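Local atomic coordinates of dextranase (Pseudarthrobacter oxydans, PDB entry 6NZS), a protein that catalyses the endohydrolysis of (1->6)-alpha-D-glucosidic linkages in dextran, as a glycoside hydrolase of family 49. Residues R176-E181 and N511-T516; G483-A488 and L505-W510; I405-N410 and N436-K441. One frame throughout, in Å; residues are numbered along the deposited sequence.

Contact 1 (R176-E181 and N511-T516); sequences RAIHTE and NGLDWT
Arg176 runs alongside the carbonyl of Gly512 to the carboxylate of Asp514, its CD lying 3.2 Å from Gly512 O on the way. The chain bends at chi2 (-64°) and then runs straight through chi3, which brings the end of the guanidinium round to the Gly512-Asp514 turn. NH1 serves two acceptors there. Arg176 NH1 donates to Gly512 O over 2.9 Å, in the carbonyl plane and on a lone pair, and to Asp514 OD1 over 2.8 Å. Arg176 NH2 meets Asp514 OD1 at 3.0 Å, less straight, so the salt bridge is end-on but converges on a single oxygen, met on both its anti and its syn side. The guanidinium and carboxylate planes are 23° apart. Water 1 donates to the other oxygen, Asp514 OD2. An alanine in place of Arg176 removes the donors to Asp514 OD1 and Gly512 O, and the carboxylate would probably be left without its charged mate and freer to turn. The strand starting at Arg176 belongs to the Ig-like N-terminal domain of family 49, whereas the loop 511-516 extends from the beta-solenoid, so the contact ties the two parts of the enzyme together. Their backbones are joined directly by a bond from Gly512 N to Ala177 O, 2.8 Å. Next to this bond, Asn511 ND2 lies 3.7 Å from Ile178 CD1, and water 2 links the amide to Ile178 O. Asn511 OD1 accepts from Leu513 N in an Asx turn, the donor standing above the carbonyl plane. Beyond the amide, Ile178 CD1 packs against Leu513 CG at 4.0 Å, while Asn159 of strand 154-159 touches both side chains.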
loop_
_atom_site.group_PDB
_atom_site.type_symbol
_atom_site.label_atom_id
_atom_site.label_comp_id
_atom_site.label_asym_id
_atom_site.label_seq_id
_atom_site.Cartn_x
_atom_site.Cartn_y
_atom_site.Cartn_z
ATOM N N ARG A 176 5.779 25.208 5.169
ATOM C CA ARG A 176 5.228 24.431 6.277
ATOM C C ARG A 176 5.700 22.986 6.178
ATOM O O ARG A 176 5.495 22.336 5.153
ATOM C CB ARG A 176 3.696 24.446 6.244
ATOM C CG ARG A 176 3.095 25.826 6.163
ATOM C CD ARG A 176 3.402 26.676 7.387
ATOM N NE ARG A 176 2.634 27.914 7.281
ATOM C CZ ARG A 176 1.357 28.025 7.637
ATOM N NH1 ARG A 176 0.705 26.992 8.167
ATOM N NH2 ARG A 176 0.723 29.182 7.473
ATOM N N ALA A 177 6.288 22.472 7.257
ATOM C CA ALA A 177 6.748 21.083 7.264
ATOM C C ALA A 177 5.569 20.124 7.147
ATOM O O ALA A 177 4.550 20.283 7.829
ATOM C CB ALA A 177 7.532 20.792 8.544
ATOM N N ILE A 178 5.709 19.133 6.274
ATOM C CA ILE A 178 4.693 18.108 6.058
ATOM C C ILE A 178 5.123 16.760 6.639
ATOM O O ILE A 178 4.358 16.117 7.364
ATOM C CB ILE A 178 4.332 17.997 4.558
ATOM C CG1 ILE A 178 3.638 19.284 4.075
ATOM C CG2 ILE A 178 3.476 16.764 4.278
ATOM C CD1 ILE A 178 2.378 19.674 4.863
ATOM N N HIS A 179 6.347 16.320 6.341
ATOM C CA HIS A 179 6.784 15.018 6.824
ATOM C C HIS A 179 8.274 14.853 6.562
ATOM O O HIS A 179 8.799 15.390 5.586
ATOM C CB HIS A 179 6.011 13.890 6.124
ATOM C CG HIS A 179 6.110 12.578 6.833
ATOM N ND1 HIS A 179 5.321 12.262 7.921
ATOM C CD2 HIS A 179 6.923 11.515 6.634
ATOM C CE1 HIS A 179 5.643 11.054 8.356
ATOM N NE2 HIS A 179 6.610 10.579 7.593
ATOM N N THR A 180 8.941 14.096 7.434
ATOM C CA THR A 180 10.363 13.793 7.311
ATOM C C THR A 180 10.543 12.299 7.071
ATOM O O THR A 180 9.983 11.476 7.803
ATOM C CB THR A 180 11.095 14.227 8.581
ATOM O OG1 THR A 180 11.008 15.652 8.699
ATOM C CG2 THR A 180 12.565 13.825 8.531
ATOM N N GLU A 181 11.306 11.941 6.043
ATOM C CA GLU A 181 11.447 10.538 5.667
ATOM C C GLU A 181 12.719 10.388 4.838
ATOM O O GLU A 181 13.300 11.393 4.389
ATOM C CB GLU A 181 10.226 10.059 4.866
ATOM C CG GLU A 181 10.190 10.700 3.475
ATOM C CD GLU A 181 8.925 10.448 2.671
ATOM O OE1 GLU A 181 8.057 9.675 3.110
ATOM O OE2 GLU A 181 8.802 11.043 1.580
ATOM N N ASN A 511 1.224 18.129 11.376
ATOM C CA ASN A 511 2.187 18.817 10.522
ATOM C C ASN A 511 2.093 20.335 10.707
ATOM O O ASN A 511 1.389 20.848 11.585
ATOM C CB ASN A 511 2.046 18.346 9.077
ATOM C CG ASN A 511 0.708 18.737 8.444
ATOM O OD1 ASN A 511 0.053 19.693 8.864
ATOM N ND2 ASN A 511 0.306 17.993 7.419
ATOM N N GLY A 512 2.816 21.079 9.877
ATOM C CA GLY A 512 2.900 22.523 9.999
ATOM C C GLY A 512 1.795 23.340 9.352
ATOM O O GLY A 512 1.893 24.574 9.310
ATOM N N LEU A 513 0.739 22.707 8.850
ATOM C CA LEU A 513 -0.371 23.445 8.260
ATOM C C LEU A 513 -1.130 24.203 9.348
ATOM O O LEU A 513 -0.960 23.964 10.545
ATOM C CB LEU A 513 -1.329 22.469 7.577
ATOM C CG LEU A 513 -0.738 21.684 6.409
ATOM C CD1 LEU A 513 -1.718 20.630 5.953
ATOM C CD2 LEU A 513 -0.382 22.631 5.260
ATOM N N ASP A 514 -1.987 25.130 8.917
ATOM C CA ASP A 514 -2.887 25.773 9.865
ATOM C C ASP A 514 -3.810 24.725 10.477
ATOM O O ASP A 514 -4.182 23.741 9.827
ATOM C CB ASP A 514 -3.774 26.793 9.152
ATOM C CG ASP A 514 -3.023 28.024 8.697
ATOM O OD1 ASP A 514 -1.784 28.076 8.808
ATOM O OD2 ASP A 514 -3.700 28.959 8.216
ATOM N N TRP A 515 -4.226 24.954 11.726
ATOM C CA TRP A 515 -5.092 23.964 12.365
ATOM C C TRP A 515 -6.416 23.791 11.626
ATOM O O TRP A 515 -7.003 22.708 11.666
ATOM C CB TRP A 515 -5.279 24.212 13.872
ATOM C CG TRP A 515 -5.754 25.584 14.300
ATOM C CD1 TRP A 515 -4.976 26.603 14.780
ATOM C CD2 TRP A 515 -7.105 26.061 14.333
ATOM N NE1 TRP A 515 -5.758 27.686 15.095
ATOM C CE2 TRP A 515 -7.066 27.385 14.826
ATOM C CE3 TRP A 515 -8.340 25.505 13.989
ATOM C CZ2 TRP A 515 -8.216 28.160 14.982
ATOM C CZ3 TRP A 515 -9.489 26.284 14.143
ATOM C CH2 TRP A 515 -9.412 27.596 14.631
ATOM N N THR A 516 -6.881 24.824 10.915
ATOM C CA THR A 516 -8.095 24.690 10.115
ATOM C C THR A 516 -7.946 23.640 9.016
ATOM O O THR A 516 -8.938 23.007 8.629
ATOM C CB THR A 516 -8.472 26.048 9.519
ATOM O OG1 THR A 516 -7.326 26.628 8.883
ATOM C CG2 THR A 516 -8.956 26.986 10.607
HETATM O O HOH W 1 -2.239 30.944 7.281
HETATM O O HOH W 2 1.601 15.495 7.000
#

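Contact 2 (G483-A488 and L505-W510); sequences GMTNCA and LNIDAW
Trp510 carries CG anti to its carbonyl carbon (chi1 -59°), which brings the far rim of the indole back to the 485-488 backbone, while Thr485 sets OG1 anti to the backbone N (chi1 -164°), which leaves CG2 between N and the carbonyl carbon, facing Ile507. Both residues lie just past a corner of the parallel beta-solenoid, where successive coils stack in parallel register: Met484 pairs with Ala509 and Thr485 with Trp510, and the chain turns at Gly483 in one coil and at Asp508 in the next. Thr485 N donates to Ala509 O over 3.1 Å; the bond from Ala509 N to Gly483 O is weak. Inside the corner, Thr485 CG2 meets Ile507 CG2 at 3.7 Å, the two side chains crossing at about a right angle, and also approaches Trp510 CZ3. The hydroxyl of Thr485 is bonded to Asn436 OD1 of the preceding coil. The indole reaches Thr485 O with its edge, in plane, and then passes obliquely by the Cys487 backbone, Trp510 CZ3 lying 3.6 Å from Cys487 CA. Its NE1 is hydrogen-bonded to Leu569 O, which is likely to limit the rotation of the ring. Asn486 O, near CE3, is buried without any polar partner. Ala488 CB touches Leu505 CD2, Ile507 CD1 and Trp510 CH2. Cys487 points away from this packing to its disulfide with Cys448. On the outer side of the corner, Met484 CG packs on Ala509 CB at 4.1 Å, and Asp508 OD2 accepts from Gly483 N at 2.8 Å, the donor standing 36° out of the carboxylate plane.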
loop_
_atom_site.group_PDB
_atom_site.type_symbol
_atom_site.label_atom_id
_atom_site.label_comp_id
_atom_site.label_asym_id
_atom_site.label_seq_id
_atom_site.Cartn_x
_atom_site.Cartn_y
_atom_site.Cartn_z
ATOM N N GLY A 483 5.558 10.032 12.901
ATOM C CA GLY A 483 5.835 11.362 12.375
ATOM C C GLY A 483 4.573 12.216 12.277
ATOM O O GLY A 483 3.554 11.968 12.930
ATOM N N MET A 484 4.651 13.242 11.432
ATOM C CA MET A 484 3.566 14.205 11.275
ATOM C C MET A 484 2.545 13.743 10.244
ATOM O O MET A 484 2.887 13.105 9.248
ATOM C CB MET A 484 4.127 15.546 10.796
ATOM C CG MET A 484 5.088 16.198 11.757
ATOM S SD MET A 484 5.726 17.768 11.116
ATOM C CE MET A 484 6.753 17.215 9.775
ATOM N N THR A 485 1.276 14.077 10.487
ATOM C CA THR A 485 0.233 13.881 9.480
ATOM C C THR A 485 -0.688 15.093 9.477
ATOM O O THR A 485 -0.514 16.038 10.257
ATOM C CB THR A 485 -0.532 12.558 9.650
ATOM O OG1 THR A 485 -1.248 12.273 8.444
ATOM C CG2 THR A 485 -1.525 12.621 10.811
ATOM N N ASN A 486 -1.677 15.060 8.579
ATOM C CA ASN A 486 -2.545 16.218 8.375
ATOM C C ASN A 486 -3.847 16.171 9.167
ATOM O O ASN A 486 -4.245 17.196 9.733
ATOM C CB ASN A 486 -2.801 16.497 6.881
ATOM C CG ASN A 486 -3.619 15.422 6.194
ATOM O OD1 ASN A 486 -3.588 14.244 6.571
ATOM N ND2 ASN A 486 -4.339 15.821 5.145
ATOM N N CYS A 487 -4.531 15.027 9.229
ATOM C CA CYS A 487 -5.826 14.985 9.907
ATOM C C CYS A 487 -6.190 13.541 10.227
ATOM O O CYS A 487 -5.737 12.608 9.565
ATOM C CB CYS A 487 -6.934 15.669 9.089
ATOM S SG CYS A 487 -7.039 15.186 7.354
ATOM N N ALA A 488 -7.032 13.376 11.252
ATOM C CA ALA A 488 -7.391 12.041 11.729
ATOM C C ALA A 488 -8.505 11.399 10.906
ATOM O O ALA A 488 -8.341 10.286 10.398
ATOM C CB ALA A 488 -7.784 12.089 13.208
ATOM N N LEU A 505 -6.025 4.896 17.696
ATOM C CA LEU A 505 -5.449 5.747 16.658
ATOM C C LEU A 505 -4.467 6.661 17.373
ATOM O O LEU A 505 -4.871 7.589 18.081
ATOM C CB LEU A 505 -6.540 6.559 15.964
ATOM C CG LEU A 505 -6.035 7.671 15.034
ATOM C CD1 LEU A 505 -5.179 7.088 13.914
ATOM C CD2 LEU A 505 -7.181 8.496 14.472
ATOM N N ASN A 506 -3.171 6.382 17.227
ATOM C CA ASN A 506 -2.133 7.134 17.915
ATOM C C ASN A 506 -1.280 7.837 16.872
ATOM O O ASN A 506 -0.649 7.189 16.028
ATOM C CB ASN A 506 -1.314 6.254 18.869
ATOM C CG ASN A 506 -0.573 5.134 18.169
ATOM O OD1 ASN A 506 0.631 5.239 17.924
ATOM N ND2 ASN A 506 -1.270 4.028 17.896
ATOM N N ILE A 507 -1.317 9.161 16.902
ATOM C CA ILE A 507 -0.629 10.008 15.932
ATOM C C ILE A 507 0.528 10.699 16.641
ATOM O O ILE A 507 0.344 11.281 17.715
ATOM C CB ILE A 507 -1.611 11.026 15.326
ATOM C CG1 ILE A 507 -2.705 10.299 14.534
ATOM C CG2 ILE A 507 -0.886 12.039 14.439
ATOM C CD1 ILE A 507 -3.833 11.218 14.062
ATOM N N ASP A 508 1.722 10.633 16.051
ATOM C CA ASP A 508 2.882 11.257 16.692
ATOM C C ASP A 508 2.712 12.769 16.799
ATOM O O ASP A 508 2.978 13.360 17.851
ATOM C CB ASP A 508 4.161 10.954 15.908
ATOM C CG ASP A 508 4.766 9.611 16.249
ATOM O OD1 ASP A 508 4.239 8.920 17.139
ATOM O OD2 ASP A 508 5.778 9.254 15.612
ATOM N N ALA A 509 2.310 13.419 15.709
ATOM C CA ALA A 509 2.287 14.874 15.673
ATOM C C ALA A 509 1.434 15.326 14.501
ATOM O O ALA A 509 1.248 14.592 13.526
ATOM C CB ALA A 509 3.705 15.446 15.519
ATOM N N TRP A 510 0.917 16.549 14.609
ATOM C CA TRP A 510 0.367 17.205 13.431
ATOM C C TRP A 510 1.483 17.892 12.655
ATOM O O TRP A 510 2.544 18.221 13.194
ATOM C CB TRP A 510 -0.672 18.262 13.819
ATOM C CG TRP A 510 -1.826 17.727 14.605
ATOM C CD1 TRP A 510 -2.228 18.138 15.847
ATOM C CD2 TRP A 510 -2.745 16.704 14.200
ATOM N NE1 TRP A 510 -3.331 17.419 16.248
ATOM C CE2 TRP A 510 -3.670 16.535 15.256
ATOM C CE3 TRP A 510 -2.872 15.909 13.056
ATOM C CZ2 TRP A 510 -4.704 15.592 15.202
ATOM C CZ3 TRP A 510 -3.897 14.976 13.001
ATOM C CH2 TRP A 510 -4.802 14.825 14.068
#

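Contact 3 (I405-N410 and N436-K441); sequences IWKNEN and NRMYWK
Glu409 and Arg437 run alongside each other in the same direction and join through one carboxylate oxygen. Arg437 NE donates to Glu409 OE2 over 3.0 Å, the oxygen lying in the guanidinium plane, while the nitrogen stands 59° out of the carboxylate plane. NH2 adds a weak bond to the same oxygen, and the carboxylate and guanidinium planes are 67° apart. A bend at chi3 brings the guanidinium there, with Asn408 CA over one face and water 3 at its edge, linking Arg437 NH1 to Asn408 OD1. NH1 also forms a salt bridge with Glu181 of the N-terminal domain, so the arginine sits between two acids, an arrangement likely to stabilise its positive charge. Glu409 CB meets the edge of the Tyr439 ring, 3.7 Å from Tyr439 CE2, and Asn410 OD1 approaches the edge of the Trp440 ring, 3.7 Å from Trp440 CZ2. The contact stacks two successive coils of the parallel beta-solenoid where strands 398-407 and 423-435 run out into loops, and residues 406-410 and 436-440 run 17° apart. Their backbones are joined by Arg437 N to Asn408 O, 2.9 Å, and by a CA-H...O contact from Asn436 CA to Lys407 O. Lys407 CB packs on Asn436 CB at 3.7 Å, its CG also nearing Met438 CG. An Asx turn, from Met438 N to Asn436 OD1, shapes 436-438, while Asn436 ND2 bonds to Met484 O. Further out, Lys407 NZ binds Asn410 O and the carbonyls of Asp388 and Pro412. Asn385 of the coil before donates to Asn408 OD1, and Asn387 OD1 accepts from the backbone N of Glu409 and Asn410.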
loop_
_atom_site.group_PDB
_atom_site.type_symbol
_atom_site.label_atom_id
_atom_site.label_comp_id
_atom_site.label_asym_id
_atom_site.label_seq_id
_atom_site.Cartn_x
_atom_site.Cartn_y
_atom_site.Cartn_z
ATOM N N ILE A 405 2.123 0.611 6.157
ATOM C CA ILE A 405 1.720 1.496 5.066
ATOM C C ILE A 405 2.691 2.664 4.957
ATOM O O ILE A 405 2.973 3.338 5.953
ATOM C CB ILE A 405 0.281 2.014 5.255
ATOM C CG1 ILE A 405 -0.706 0.833 5.270
ATOM C CG2 ILE A 405 -0.062 3.038 4.161
ATOM C CD1 ILE A 405 -2.142 1.234 5.615
ATOM N N TRP A 406 3.201 2.898 3.743
ATOM C CA TRP A 406 3.955 4.103 3.398
ATOM C C TRP A 406 3.033 4.896 2.480
ATOM O O TRP A 406 2.909 4.599 1.290
ATOM C CB TRP A 406 5.267 3.751 2.697
ATOM C CG TRP A 406 6.247 4.906 2.642
ATOM C CD1 TRP A 406 6.002 6.204 2.248
ATOM C CD2 TRP A 406 7.626 4.855 3.012
ATOM N NE1 TRP A 406 7.158 6.949 2.357
ATOM C CE2 TRP A 406 8.164 6.144 2.823
ATOM C CE3 TRP A 406 8.465 3.833 3.482
ATOM C CZ2 TRP A 406 9.503 6.444 3.104
ATOM C CZ3 TRP A 406 9.779 4.131 3.760
ATOM C CH2 TRP A 406 10.287 5.424 3.581
ATOM N N LYS A 407 2.358 5.883 3.038
ATOM C CA LYS A 407 1.395 6.656 2.277
ATOM C C LYS A 407 2.123 7.781 1.549
ATOM O O LYS A 407 3.066 8.360 2.089
ATOM C CB LYS A 407 0.348 7.205 3.256
ATOM C CG LYS A 407 -0.646 8.197 2.684
ATOM C CD LYS A 407 -1.623 7.507 1.754
ATOM C CE LYS A 407 -2.337 8.521 0.890
ATOM N NZ LYS A 407 -3.427 7.854 0.097
ATOM N N ASN A 408 1.709 8.065 0.307
ATOM C CA ASN A 408 2.271 9.205 -0.410
ATOM C C ASN A 408 1.392 10.435 -0.183
ATOM O O ASN A 408 1.089 10.753 0.970
ATOM C CB ASN A 408 2.530 8.867 -1.887
ATOM C CG ASN A 408 3.737 7.941 -2.070
ATOM O OD1 ASN A 408 4.311 7.444 -1.100
ATOM N ND2 ASN A 408 4.151 7.752 -3.320
ATOM N N GLU A 409 0.959 11.123 -1.241
ATOM C CA GLU A 409 0.346 12.444 -1.091
ATOM C C GLU A 409 -1.172 12.429 -1.144
ATOM O O GLU A 409 -1.830 13.183 -0.410
ATOM C CB GLU A 409 0.828 13.357 -2.224
ATOM C CG GLU A 409 2.306 13.682 -2.162
ATOM C CD GLU A 409 3.129 12.879 -3.142
ATOM O OE1 GLU A 409 2.564 11.992 -3.819
ATOM O OE2 GLU A 409 4.348 13.134 -3.235
ATOM N N ASN A 410 -1.741 11.618 -2.019
ATOM C CA ASN A 410 -3.097 11.803 -2.496
ATOM C C ASN A 410 -4.022 10.747 -1.915
ATOM O O ASN A 410 -3.668 9.563 -1.865
ATOM C CB ASN A 410 -3.080 11.695 -4.014
ATOM C CG ASN A 410 -4.424 11.864 -4.611
ATOM O OD1 ASN A 410 -5.003 12.945 -4.548
ATOM N ND2 ASN A 410 -4.953 10.791 -5.202
ATOM N N ASN A 436 3.751 9.399 5.662
ATOM C CA ASN A 436 2.691 9.913 4.807
ATOM C C ASN A 436 3.084 11.311 4.368
ATOM O O ASN A 436 3.793 12.015 5.088
ATOM C CB ASN A 436 1.338 9.950 5.532
ATOM C CG ASN A 436 1.237 11.104 6.506
ATOM O OD1 ASN A 436 0.675 12.158 6.181
ATOM N ND2 ASN A 436 1.801 10.931 7.697
ATOM N N ARG A 437 2.593 11.717 3.195
ATOM C CA ARG A 437 2.834 13.059 2.684
ATOM C C ARG A 437 1.516 13.765 2.398
ATOM O O ARG A 437 1.395 14.529 1.438
ATOM C CB ARG A 437 3.741 13.046 1.452
ATOM C CG ARG A 437 5.212 12.730 1.765
ATOM C CD ARG A 437 6.143 13.098 0.603
ATOM N NE ARG A 437 5.772 12.428 -0.641
ATOM C CZ ARG A 437 6.128 11.195 -0.978
ATOM N NH1 ARG A 437 6.886 10.461 -0.170
ATOM N NH2 ARG A 437 5.718 10.689 -2.138
ATOM N N MET A 438 0.509 13.519 3.234
ATOM C CA MET A 438 -0.791 14.160 3.049
ATOM C C MET A 438 -0.679 15.624 3.464
ATOM O O MET A 438 -0.369 15.932 4.621
ATOM C CB MET A 438 -1.863 13.414 3.843
ATOM C CG MET A 438 -2.058 11.972 3.346
ATOM S SD MET A 438 -3.465 11.085 4.075
ATOM C CE MET A 438 -2.953 11.017 5.785
ATOM N N TYR A 439 -0.895 16.534 2.515
ATOM C CA TYR A 439 -0.351 17.881 2.658
ATOM C C TYR A 439 -1.321 19.028 2.414
ATOM O O TYR A 439 -0.912 20.176 2.573
ATOM C CB TYR A 439 0.852 18.084 1.718
ATOM C CG TYR A 439 0.517 18.136 0.227
ATOM C CD1 TYR A 439 0.207 19.339 -0.407
ATOM C CD2 TYR A 439 0.542 16.985 -0.551
ATOM C CE1 TYR A 439 -0.084 19.383 -1.763
ATOM C CE2 TYR A 439 0.259 17.025 -1.909
ATOM C CZ TYR A 439 -0.048 18.226 -2.506
ATOM O OH TYR A 439 -0.323 18.264 -3.852
ATOM N N TRP A 440 -2.568 18.763 2.038
ATOM C CA TRP A 440 -3.409 19.793 1.425
ATOM C C TRP A 440 -3.633 20.991 2.341
ATOM O O TRP A 440 -3.993 20.848 3.515
ATOM C CB TRP A 440 -4.766 19.197 1.068
ATOM C CG TRP A 440 -4.724 17.960 0.237
ATOM C CD1 TRP A 440 -5.139 16.711 0.611
ATOM C CD2 TRP A 440 -4.296 17.849 -1.126
ATOM N NE1 TRP A 440 -4.982 15.833 -0.428
ATOM C CE2 TRP A 440 -4.477 16.505 -1.510
ATOM C CE3 TRP A 440 -3.789 18.759 -2.062
ATOM C CZ2 TRP A 440 -4.149 16.040 -2.779
ATOM C CZ3 TRP A 440 -3.461 18.297 -3.325
ATOM C CH2 TRP A 440 -3.645 16.947 -3.675
ATOM N N LYS A 441 -3.454 22.186 1.772
ATOM C CA LYS A 441 -3.781 23.416 2.482
ATOM C C LYS A 441 -5.290 23.591 2.601
ATOM O O LYS A 441 -5.796 24.002 3.654
ATOM C CB LYS A 441 -3.152 24.581 1.713
ATOM C CG LYS A 441 -3.547 25.991 2.121
ATOM C CD LYS A 441 -2.856 26.969 1.170
ATOM C CE LYS A 441 -3.430 28.374 1.240
ATOM N NZ LYS A 441 -2.726 29.303 0.308
HETATM O O HOH W 3 7.363 7.816 -1.235
HETATM O O HOH W 4 -4.381 13.128 1.022
HETATM O O HOH W 5 -6.606 13.709 -1.555
#

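In the fold
The three contacts form one cluster, their centres 10 to 11 Å apart, where the N-terminal domain lies along the coils of the solenoid. The strand of contact 1 spans both others: Glu181 OE2 forms a salt bridge with Arg437 NH1 of contact 3 at 2.7 Å, and His179 ND1 probably bonds to Met484 O of contact 2 at 2.9 Å. That carbonyl is shared, since Asn436 ND2 of contact 3 also lies 2.9 Å from Met484 O. Contact 2 runs straight into contact 1 along the chain, with Asn511 N 2.9 Å from Thr485 O. Contacts 2 and 3 are both nested in the loop that contact 1 closes.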